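Local coordinates for leucine-rich repeat protein (Bacteroides thetaiotaomicron, PDB 4ECN), which is of unknown function but, as an extracellular leucine-rich repeat protein of a gut bacterium, probably takes part in protein binding, at residues Tyr12-Tyr18 against Gly117-Leu123; Ile44-His50 against Tyr85-Tyr91. All coordinates share one frame; numbering follows the deposited sequence.

Two strand pairings show how a small beta domain is closed by joining distant parts of one chain. From the N terminus, strand 10-18 comes first and pairs with strand 118-124, so interaction 1 closes a loop of almost a hundred residues. Within that loop, strand 43-49 pairs with strand 83-93 in interaction 2, a shorter closure with strands 54-63 and 73-81 between its halves; the two contacts therefore nest and do not cross. Interaction 1 is parallel, interaction 2 antiparallel, and both belong to the same mixed sheet. Their centres lie about 12 Å apart, and Leu-123, Phe-15 and Lys-121 of the first pack on Ile-44, Tyr-90, Val-46 and Ile-87 of the second.

Interaction 1 of 2, residues Tyr12-Tyr18 against Gly117-Leu123; sequences YVQFKLY and GLLEKAL
Gln-14 and Glu-120 are paired on neighbouring parallel strands and project to the same face, where the amide NE2 of Gln-14 donates to Glu-120 OE2 over 2.8 Å. The donor meets the anti side of that oxygen from 30° out of the carboxylate plane, while the amide and carboxylate planes are 20° apart. Gln-14 can reach it because CG sits between its backbone N and carbonyl carbon (chi1 64°) and the chain then runs straight out. The other carboxylate oxygen turns to Lys-16, whose extended chain crosses the carboxylate at a slant: CD is 3.3 Å from Glu-120 OE1, and NZ makes a long salt bridge of 3.6 Å to the same atom. Were Gln-14 replaced by an alanine, Glu-120 OE2 would probably lose its amide partner, leaving the carboxylate held mainly by the long contact to Lys-16. Beyond Lys-16 on this side, Tyr-18 CE1 touches the methyl of Ala-122.

The reverse face is mainly apolar. Leu-123 CD1 approaches Phe-15 CD1 at 3.7 Å, Lys-121 CB touches the same ring carbon, and Val-13 CG1 lies over one face of the ring. Leu-111 of strand 110-113 adds to this packing, and Lys-121 NZ leads away to a salt bridge with Asp-108.

Between the two faces runs a parallel ladder, in which Leu-119 N reaches Tyr-12 O at 2.9 Å. Strand 73-81 flanks strand 10-18. The chemistry is thus two-sided: an amide N-H and, more distantly, a lysine probably offset the negative charge of Glu-120, while the other face buries hydrocarbon between the strands that come first and last along the chain in this sheet.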
ATOM      1  N   TYR A  12     -12.967 -12.816 -53.648  1.00 81.36           N
ATOM      2  CA  TYR A  12     -11.669 -13.214 -54.196  1.00 79.17           C
ATOM      3  C   TYR A  12     -10.515 -12.710 -53.351  1.00 77.96           C
ATOM      4  O   TYR A  12     -10.629 -11.694 -52.671  1.00 76.78           O
ATOM      5  CB  TYR A  12     -11.498 -12.724 -55.644  1.00 81.55           C
ATOM      6  CG  TYR A  12     -12.492 -13.348 -56.597  1.00 85.55           C
ATOM      7  CD1 TYR A  12     -12.207 -14.542 -57.250  1.00 88.11           C
ATOM      8  CD2 TYR A  12     -13.740 -12.763 -56.819  1.00 87.47           C
ATOM      9  CE1 TYR A  12     -13.135 -15.138 -58.104  1.00 90.26           C
ATOM     10  CE2 TYR A  12     -14.688 -13.370 -57.639  1.00 89.30           C
ATOM     11  CZ  TYR A  12     -14.377 -14.552 -58.286  1.00 97.61           C
ATOM     12  OH  TYR A  12     -15.297 -15.139 -59.116  1.00102.88           O
ATOM     13  N   VAL A  13      -9.412 -13.471 -53.375  1.00 71.78           N
ATOM     14  CA  VAL A  13      -8.165 -13.187 -52.662  1.00 69.52           C
ATOM     15  C   VAL A  13      -7.007 -13.400 -53.617  1.00 72.75           C
ATOM     16  O   VAL A  13      -7.061 -14.269 -54.494  1.00 72.36           O
ATOM     17  CB  VAL A  13      -7.972 -14.025 -51.364  1.00 71.23           C
ATOM     18  CG1 VAL A  13      -6.766 -13.553 -50.564  1.00 69.33           C
ATOM     19  CG2 VAL A  13      -9.204 -13.967 -50.490  1.00 71.36           C
ATOM     20  N   GLN A  14      -5.973 -12.584 -53.444  1.00 68.67           N
ATOM     21  CA  GLN A  14      -4.713 -12.695 -54.141  1.00 69.26           C
ATOM     22  C   GLN A  14      -3.653 -12.369 -53.141  1.00 72.74           C
ATOM     23  O   GLN A  14      -3.933 -11.662 -52.173  1.00 72.23           O
ATOM     24  CB  GLN A  14      -4.632 -11.841 -55.411  1.00 72.24           C
ATOM     25  CG  GLN A  14      -4.701 -10.327 -55.231  1.00 88.94           C
ATOM     26  CD  GLN A  14      -4.622  -9.625 -56.570  1.00102.73           C
ATOM     27  OE1 GLN A  14      -5.040 -10.151 -57.618  1.00 89.90           O
ATOM     28  NE2 GLN A  14      -4.103  -8.404 -56.556  1.00100.56           N
ATOM     29  N   PHE A  15      -2.460 -12.932 -53.318  1.00 69.45           N
ATOM     30  CA  PHE A  15      -1.376 -12.709 -52.369  1.00 68.20           C
ATOM     31  C   PHE A  15      -0.225 -11.974 -53.041  1.00 75.91           C
ATOM     32  O   PHE A  15       0.048 -12.169 -54.228  1.00 75.70           O
ATOM     33  CB  PHE A  15      -0.901 -14.038 -51.755  1.00 68.13           C
ATOM     34  CG  PHE A  15      -2.003 -14.764 -51.015  1.00 67.73           C
ATOM     35  CD1 PHE A  15      -2.294 -14.457 -49.693  1.00 69.22           C
ATOM     36  CD2 PHE A  15      -2.770 -15.730 -51.652  1.00 68.13           C
ATOM     37  CE1 PHE A  15      -3.333 -15.106 -49.024  1.00 68.96           C
ATOM     38  CE2 PHE A  15      -3.808 -16.374 -50.984  1.00 69.65           C
ATOM     39  CZ  PHE A  15      -4.082 -16.061 -49.675  1.00 66.86           C
ATOM     40  N   LYS A  16       0.405 -11.087 -52.272  1.00 75.29           N
ATOM     41  CA  LYS A  16       1.543 -10.271 -52.674  1.00 76.99           C
ATOM     42  C   LYS A  16       2.697 -10.584 -51.705  1.00 83.11           C
ATOM     43  O   LYS A  16       2.528 -10.379 -50.498  1.00 81.99           O
ATOM     44  CB  LYS A  16       1.126  -8.782 -52.657  1.00 79.87           C
ATOM     45  CG  LYS A  16       1.572  -7.963 -53.857  1.00 97.69           C
ATOM     46  CD  LYS A  16       1.220  -6.493 -53.636  1.00108.28           C
ATOM     47  CE  LYS A  16       1.461  -5.589 -54.822  1.00119.01           C
ATOM     48  NZ  LYS A  16       1.088  -4.181 -54.515  1.00127.02           N
ATOM     49  N   LEU A  17       3.814 -11.178 -52.206  1.00 81.81           N
ATOM     50  CA  LEU A  17       4.979 -11.555 -51.385  1.00 81.65           C
ATOM     51  C   LEU A  17       5.820 -10.314 -51.038  1.00 87.72           C
ATOM     52  O   LEU A  17       6.205  -9.553 -51.929  1.00 89.15           O
ATOM     53  CB  LEU A  17       5.848 -12.619 -52.087  1.00 82.01           C
ATOM     54  CG  LEU A  17       5.335 -14.073 -52.025  1.00 86.62           C
ATOM     55  CD1 LEU A  17       5.959 -14.930 -53.096  1.00 87.58           C
ATOM     56  CD2 LEU A  17       5.595 -14.705 -50.664  1.00 87.96           C
ATOM     57  N   TYR A  18       6.063 -10.103 -49.738  1.00 83.81           N
ATOM     58  CA  TYR A  18       6.812  -8.966 -49.215  1.00 84.24           C
ATOM     59  C   TYR A  18       8.091  -9.421 -48.517  1.00 90.66           C
ATOM     60  O   TYR A  18       8.161 -10.544 -48.009  1.00 90.02           O
ATOM     61  CB  TYR A  18       5.945  -8.141 -48.243  1.00 84.79           C
ATOM     62  CG  TYR A  18       4.903  -7.284 -48.933  1.00 87.81           C
ATOM     63  CD1 TYR A  18       3.711  -7.835 -49.394  1.00 90.14           C
ATOM     64  CD2 TYR A  18       5.089  -5.914 -49.090  1.00 89.15           C
ATOM     65  CE1 TYR A  18       2.750  -7.055 -50.038  1.00 91.66           C
ATOM     66  CE2 TYR A  18       4.124  -5.117 -49.712  1.00 90.85           C
ATOM     67  CZ  TYR A  18       2.955  -5.694 -50.189  1.00 98.47           C
ATOM     68  OH  TYR A  18       1.997  -4.922 -50.813  1.00 98.60           O
ATOM     69  N   GLY A 117     -16.048  -9.072 -53.664  1.00 73.26           N
ATOM     70  CA  GLY A 117     -14.860  -8.261 -53.430  1.00 71.60           C
ATOM     71  C   GLY A 117     -13.561  -8.896 -53.870  1.00 72.15           C
ATOM     72  O   GLY A 117     -13.535 -10.052 -54.281  1.00 71.61           O
ATOM     73  N   LEU A 118     -12.482  -8.126 -53.817  1.00 66.89           N
ATOM     74  CA  LEU A 118     -11.151  -8.599 -54.145  1.00 65.75           C
ATOM     75  C   LEU A 118     -10.212  -8.080 -53.108  1.00 67.15           C
ATOM     76  O   LEU A 118      -9.952  -6.878 -53.028  1.00 66.52           O
ATOM     77  CB  LEU A 118     -10.694  -8.224 -55.561  1.00 67.14           C
ATOM     78  CG  LEU A 118      -9.222  -8.537 -55.934  1.00 72.02           C
ATOM     79  CD1 LEU A 118      -8.880 -10.035 -55.770  1.00 71.24           C
ATOM     80  CD2 LEU A 118      -8.940  -8.122 -57.364  1.00 77.01           C
ATOM     81  N   LEU A 119      -9.736  -9.008 -52.287  1.00 61.87           N
ATOM     82  CA  LEU A 119      -8.807  -8.770 -51.201  1.00 59.31           C
ATOM     83  C   LEU A 119      -7.398  -9.073 -51.652  1.00 62.79           C
ATOM     84  O   LEU A 119      -7.185 -10.029 -52.382  1.00 60.96           O
ATOM     85  CB  LEU A 119      -9.208  -9.663 -50.011  1.00 57.70           C
ATOM     86  CG  LEU A 119      -8.278  -9.725 -48.802  1.00 59.64           C
ATOM     87  CD1 LEU A 119      -8.291  -8.439 -48.031  1.00 58.49           C
ATOM     88  CD2 LEU A 119      -8.666 -10.854 -47.899  1.00 61.40           C
ATOM     89  N   GLU A 120      -6.438  -8.258 -51.228  1.00 62.38           N
ATOM     90  CA  GLU A 120      -5.036  -8.528 -51.506  1.00 63.71           C
ATOM     91  C   GLU A 120      -4.340  -8.687 -50.188  1.00 65.87           C
ATOM     92  O   GLU A 120      -4.277  -7.731 -49.408  1.00 65.43           O
ATOM     93  CB  GLU A 120      -4.386  -7.451 -52.377  1.00 66.85           C
ATOM     94  CG  GLU A 120      -3.009  -7.854 -52.883  1.00 83.28           C
ATOM     95  CD  GLU A 120      -2.334  -6.813 -53.755  1.00116.26           C
ATOM     96  OE1 GLU A 120      -1.931  -5.753 -53.219  1.00113.45           O
ATOM     97  OE2 GLU A 120      -2.187  -7.073 -54.972  1.00112.58           O
ATOM     98  N   LYS A 121      -3.888  -9.915 -49.896  1.00 62.41           N
ATOM     99  CA  LYS A 121      -3.221 -10.195 -48.627  1.00 61.23           C
ATOM    100  C   LYS A 121      -1.715 -10.098 -48.802  1.00 66.70           C
ATOM    101  O   LYS A 121      -1.129 -10.607 -49.760  1.00 66.91           O
ATOM    102  CB  LYS A 121      -3.619 -11.568 -48.044  1.00 62.28           C
ATOM    103  CG  LYS A 121      -3.106 -11.846 -46.620  1.00 69.51           C
ATOM    104  CD  LYS A 121      -3.871 -11.068 -45.534  1.00 73.73           C
ATOM    105  CE  LYS A 121      -3.243 -11.165 -44.171  1.00 71.36           C
ATOM    106  NZ  LYS A 121      -1.982 -10.372 -44.082  1.00 81.40           N
ATOM    107  N   ALA A 122      -1.107  -9.401 -47.864  1.00 64.44           N
ATOM    108  CA  ALA A 122       0.322  -9.223 -47.794  1.00 64.70           C
ATOM    109  C   ALA A 122       0.946 -10.366 -46.992  1.00 69.35           C
ATOM    110  O   ALA A 122       0.658 -10.538 -45.792  1.00 69.28           O
ATOM    111  CB  ALA A 122       0.643  -7.874 -47.161  1.00 65.09           C
ATOM    112  N   LEU A 123       1.764 -11.171 -47.668  1.00 64.91           N
ATOM    113  CA  LEU A 123       2.494 -12.226 -47.000  1.00 63.91           C
ATOM    114  C   LEU A 123       3.941 -11.782 -46.866  1.00 71.17           C
ATOM    115  O   LEU A 123       4.602 -11.568 -47.883  1.00 71.60           O
ATOM    116  CB  LEU A 123       2.369 -13.577 -47.730  1.00 63.44           C
ATOM    117  CG  LEU A 123       1.025 -14.298 -47.645  1.00 66.50           C
ATOM    118  CD1 LEU A 123       1.053 -15.569 -48.460  1.00 65.89           C
ATOM    119  CD2 LEU A 123       0.643 -14.611 -46.202  1.00 67.00           C
TER

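Interaction 2 of 2, residues Ile44-His50 against Tyr85-Tyr91; sequences IKVVMTH and YKIVGYY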
ATOM      1  N   ILE A  44       2.266 -21.404 -54.922  1.00 93.45           N
ATOM      2  CA  ILE A  44       2.085 -21.213 -53.480  1.00 90.74           C
ATOM      3  C   ILE A  44       0.869 -22.037 -53.024  1.00 92.53           C
ATOM      4  O   ILE A  44      -0.160 -22.074 -53.712  1.00 92.68           O
ATOM      5  CB  ILE A  44       1.968 -19.718 -53.039  1.00 93.09           C
ATOM      6  CG1 ILE A  44       2.105 -19.575 -51.506  1.00 91.93           C
ATOM      7  CG2 ILE A  44       0.691 -19.027 -53.588  1.00 94.37           C
ATOM      8  CD1 ILE A  44       2.221 -18.185 -50.987  1.00 94.67           C
ATOM      9  N   LYS A  45       1.006 -22.708 -51.877  1.00 86.36           N
ATOM     10  CA  LYS A  45      -0.079 -23.476 -51.277  1.00 84.87           C
ATOM     11  C   LYS A  45      -0.334 -22.851 -49.918  1.00 84.17           C
ATOM     12  O   LYS A  45       0.427 -23.047 -48.970  1.00 83.03           O
ATOM     13  CB  LYS A  45       0.229 -24.995 -51.219  1.00 87.63           C
ATOM     14  CG  LYS A  45      -0.949 -25.872 -50.727  1.00 99.23           C
ATOM     15  CD  LYS A  45      -0.734 -27.386 -50.966  1.00106.12           C
ATOM     16  CE  LYS A  45       0.323 -28.027 -50.090  1.00109.57           C
ATOM     17  NZ  LYS A  45       0.765 -29.349 -50.615  1.00111.50           N
ATOM     18  N   VAL A  46      -1.350 -22.021 -49.857  1.00 78.64           N
ATOM     19  CA  VAL A  46      -1.682 -21.331 -48.629  1.00 77.34           C
ATOM     20  C   VAL A  46      -2.658 -22.222 -47.833  1.00 82.88           C
ATOM     21  O   VAL A  46      -3.744 -22.580 -48.311  1.00 83.28           O
ATOM     22  CB  VAL A  46      -2.229 -19.903 -48.898  1.00 80.14           C
ATOM     23  CG1 VAL A  46      -2.527 -19.177 -47.598  1.00 79.04           C
ATOM     24  CG2 VAL A  46      -1.251 -19.088 -49.742  1.00 79.86           C
ATOM     25  N   VAL A  47      -2.227 -22.598 -46.628  1.00 79.78           N
ATOM     26  CA  VAL A  47      -2.994 -23.414 -45.692  1.00 80.08           C
ATOM     27  C   VAL A  47      -3.851 -22.458 -44.836  1.00 86.53           C
ATOM     28  O   VAL A  47      -3.318 -21.534 -44.215  1.00 85.59           O
ATOM     29  CB  VAL A  47      -2.053 -24.323 -44.847  1.00 82.79           C
ATOM     30  CG1 VAL A  47      -2.825 -25.113 -43.793  1.00 82.27           C
ATOM     31  CG2 VAL A  47      -1.256 -25.265 -45.740  1.00 82.77           C
HETATM   32  N   MSE A  48      -5.173 -22.669 -44.830  1.00 85.91           N
HETATM   33  CA  MSE A  48      -6.121 -21.834 -44.084  1.00 87.09           C
HETATM   34  C   MSE A  48      -7.091 -22.639 -43.244  1.00 93.90           C
HETATM   35  O   MSE A  48      -7.271 -23.833 -43.487  1.00 94.53           O
HETATM   36  CB  MSE A  48      -6.956 -20.982 -45.046  1.00 90.53           C
HETATM   37  CG  MSE A  48      -6.221 -19.831 -45.682  1.00 98.39           C
HETATM   38 SE   MSE A  48      -7.217 -19.244 -47.246  0.75108.29          SE
HETATM   39  CE  MSE A  48      -6.763 -20.757 -48.483  1.00105.30           C
ATOM     40  N   THR A  49      -7.778 -21.959 -42.306  1.00 91.96           N
ATOM     41  CA  THR A  49      -8.816 -22.539 -41.452  1.00 92.64           C
ATOM     42  C   THR A  49     -10.026 -21.589 -41.396  1.00 99.41           C
ATOM     43  O   THR A  49      -9.869 -20.409 -41.078  1.00 97.55           O
ATOM     44  CB  THR A  49      -8.282 -22.854 -40.043  1.00 97.15           C
ATOM     45  OG1 THR A  49      -7.717 -21.673 -39.479  1.00 98.64           O
ATOM     46  CG2 THR A  49      -7.263 -23.983 -40.026  1.00 92.27           C
ATOM     47  N   HIS A  50     -11.219 -22.108 -41.734  1.00100.31           N
ATOM     48  CA  HIS A  50     -12.484 -21.362 -41.709  1.00102.46           C
ATOM     49  C   HIS A  50     -13.530 -22.192 -40.965  1.00109.28           C
ATOM     50  O   HIS A  50     -14.129 -23.110 -41.546  1.00109.13           O
ATOM     51  CB  HIS A  50     -12.958 -20.984 -43.137  1.00104.53           C
ATOM     52  CG  HIS A  50     -14.308 -20.314 -43.216  1.00108.86           C
ATOM     53  ND1 HIS A  50     -14.548 -19.074 -42.627  1.00110.45           N
ATOM     54  CD2 HIS A  50     -15.423 -20.696 -43.886  1.00111.42           C
ATOM     55  CE1 HIS A  50     -15.805 -18.773 -42.915  1.00110.52           C
ATOM     56  NE2 HIS A  50     -16.369 -19.712 -43.678  1.00111.57           N
ATOM     57  N   TYR A  85     -11.066 -16.028 -42.446  1.00 76.21           N
ATOM     58  CA  TYR A  85     -10.128 -17.139 -42.612  1.00 74.00           C
ATOM     59  C   TYR A  85      -8.842 -16.856 -41.855  1.00 79.11           C
ATOM     60  O   TYR A  85      -8.399 -15.700 -41.790  1.00 78.22           O
ATOM     61  CB  TYR A  85      -9.806 -17.360 -44.098  1.00 73.60           C
ATOM     62  CG  TYR A  85     -10.950 -17.841 -44.960  1.00 73.98           C
ATOM     63  CD1 TYR A  85     -11.961 -16.971 -45.355  1.00 76.57           C
ATOM     64  CD2 TYR A  85     -10.935 -19.112 -45.519  1.00 74.16           C
ATOM     65  CE1 TYR A  85     -12.999 -17.396 -46.183  1.00 78.01           C
ATOM     66  CE2 TYR A  85     -11.951 -19.539 -46.374  1.00 75.66           C
ATOM     67  CZ  TYR A  85     -12.980 -18.675 -46.709  1.00 81.67           C
ATOM     68  OH  TYR A  85     -13.987 -19.088 -47.548  1.00 80.39           O
ATOM     69  N   LYS A  86      -8.220 -17.906 -41.307  1.00 76.01           N
ATOM     70  CA  LYS A  86      -6.949 -17.760 -40.617  1.00 74.61           C
ATOM     71  C   LYS A  86      -5.915 -18.572 -41.374  1.00 77.80           C
ATOM     72  O   LYS A  86      -6.113 -19.772 -41.556  1.00 77.80           O
ATOM     73  CB  LYS A  86      -7.047 -18.178 -39.133  1.00 76.54           C
ATOM     74  CG  LYS A  86      -5.778 -17.855 -38.318  1.00 92.78           C
ATOM     75  CD  LYS A  86      -5.661 -18.599 -36.975  1.00 98.40           C
ATOM     76  CE  LYS A  86      -5.369 -20.080 -37.114  1.00 95.40           C
ATOM     77  NZ  LYS A  86      -5.222 -20.737 -35.791  1.00 99.39           N
ATOM     78  N   ILE A  87      -4.853 -17.900 -41.878  1.00 73.66           N
ATOM     79  CA  ILE A  87      -3.716 -18.525 -42.573  1.00 73.08           C
ATOM     80  C   ILE A  87      -2.888 -19.259 -41.516  1.00 75.21           C
ATOM     81  O   ILE A  87      -2.557 -18.657 -40.482  1.00 74.16           O
ATOM     82  CB  ILE A  87      -2.853 -17.498 -43.374  1.00 76.17           C
ATOM     83  CG1 ILE A  87      -3.688 -16.587 -44.286  1.00 76.66           C
ATOM     84  CG2 ILE A  87      -1.715 -18.191 -44.149  1.00 77.37           C
ATOM     85  CD1 ILE A  87      -2.939 -15.267 -44.697  1.00 81.11           C
ATOM     86  N   VAL A  88      -2.582 -20.551 -41.755  1.00 70.35           N
ATOM     87  CA  VAL A  88      -1.782 -21.357 -40.823  1.00 69.17           C
ATOM     88  C   VAL A  88      -0.303 -21.236 -41.238  1.00 71.27           C
ATOM     89  O   VAL A  88       0.580 -21.049 -40.392  1.00 69.32           O
ATOM     90  CB  VAL A  88      -2.248 -22.835 -40.743  1.00 73.25           C
ATOM     91  CG1 VAL A  88      -1.585 -23.548 -39.564  1.00 72.84           C
ATOM     92  CG2 VAL A  88      -3.759 -22.925 -40.613  1.00 73.17           C
ATOM     93  N   GLY A  89      -0.081 -21.309 -42.549  1.00 67.39           N
ATOM     94  CA  GLY A  89       1.225 -21.203 -43.180  1.00 66.26           C
ATOM     95  C   GLY A  89       1.108 -21.383 -44.672  1.00 69.02           C
ATOM     96  O   GLY A  89       0.005 -21.574 -45.193  1.00 68.99           O
ATOM     97  N   TYR A  90       2.245 -21.317 -45.371  1.00 64.90           N
ATOM     98  CA  TYR A  90       2.270 -21.453 -46.820  1.00 65.38           C
ATOM     99  C   TYR A  90       3.582 -22.063 -47.305  1.00 71.22           C
ATOM    100  O   TYR A  90       4.612 -21.956 -46.638  1.00 69.54           O
ATOM    101  CB  TYR A  90       2.043 -20.087 -47.507  1.00 66.36           C
ATOM    102  CG  TYR A  90       3.098 -19.034 -47.224  1.00 66.58           C
ATOM    103  CD1 TYR A  90       4.244 -18.931 -48.015  1.00 69.06           C
ATOM    104  CD2 TYR A  90       2.916 -18.091 -46.216  1.00 65.65           C
ATOM    105  CE1 TYR A  90       5.208 -17.953 -47.764  1.00 69.53           C
ATOM    106  CE2 TYR A  90       3.878 -17.117 -45.951  1.00 65.61           C
ATOM    107  CZ  TYR A  90       5.016 -17.045 -46.735  1.00 72.86           C
ATOM    108  OH  TYR A  90       5.950 -16.073 -46.480  1.00 76.13           O
ATOM    109  N   TYR A  91       3.536 -22.679 -48.494  1.00 70.44           N
ATOM    110  CA  TYR A  91       4.704 -23.275 -49.134  1.00 71.17           C
ATOM    111  C   TYR A  91       4.896 -22.636 -50.493  1.00 77.75           C
ATOM    112  O   TYR A  91       3.911 -22.421 -51.195  1.00 77.87           O
ATOM    113  CB  TYR A  91       4.592 -24.825 -49.275  1.00 72.21           C
ATOM    114  CG  TYR A  91       4.095 -25.599 -48.064  1.00 72.89           C
ATOM    115  CD1 TYR A  91       2.733 -25.835 -47.873  1.00 75.46           C
ATOM    116  CD2 TYR A  91       4.988 -26.192 -47.174  1.00 72.20           C
ATOM    117  CE1 TYR A  91       2.268 -26.572 -46.780  1.00 76.02           C
ATOM    118  CE2 TYR A  91       4.534 -26.941 -46.081  1.00 72.28           C
ATOM    119  CZ  TYR A  91       3.171 -27.134 -45.893  1.00 78.87           C
ATOM    120  OH  TYR A  91       2.690 -27.849 -44.819  1.00 76.05           O
TER
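A beta bulge interrupts the antiparallel ladder between strands 43-49 and 83-93, in a domain of the DUF4458 family, which belongs to the transthyretin clan of beta folds. The register slips by one residue between Val-47 and Met-48, and Val-88 is the extra residue, its psi of -43° departing from the strand conformation. Val-47 spans the irregularity: its N donates to Gly-89 O at 2.8 Å, whereas its O accepts from Val-88 N at 2.7 Å. Regular pairing resumes on both sides, with Lys-45 and Tyr-91 bonded in both directions at one end and Thr-49 and Lys-86 at the other. Lys-86 O accepts twice, from Thr-49 N and from Thr-49 OG1, the hydroxyl being 3.2 Å away.

On the face that carries Val-46, Met-48, Ile-87 and Tyr-90, hydrocarbon meets hydrocarbon. Val-46 CG1 rests on Ile-87 CG2 at 3.7 Å, and Ile-44 CD1 reaches Tyr-90 CD1 at the same separation. Leu-123 of strand 118-124 packs against Ile-44, Ile-87 and Tyr-90, joining this layer to the rest of the domain. On the opposite face, with Lys-45, Val-47 and Tyr-91, Val-47 CG2 touches Tyr-91 CE1 and Lys-45 CE passes beside the Tyr-91 ring, which also meets Trp-210; Val-47 CG1 leans on Val-88 CB.

The end of the pairing is aromatic. Selenomethionine Met-48 brings SE obliquely to the Tyr-85 ring in a Met-aromatic contact. His-50 CG stands anti to its own N (chi1 175°), which turns the imidazole onto Tyr-85; its ND1 is hydrogen-bonded to Thr-84 O, and Tyr-85 OH to Leu-81 O. The two rings form a face-to-face stack with planes 15° apart and centroids separated by 4.5 Å, and His-50 CB sits over the same phenol ring, 3.6 Å from Tyr-85 CD2.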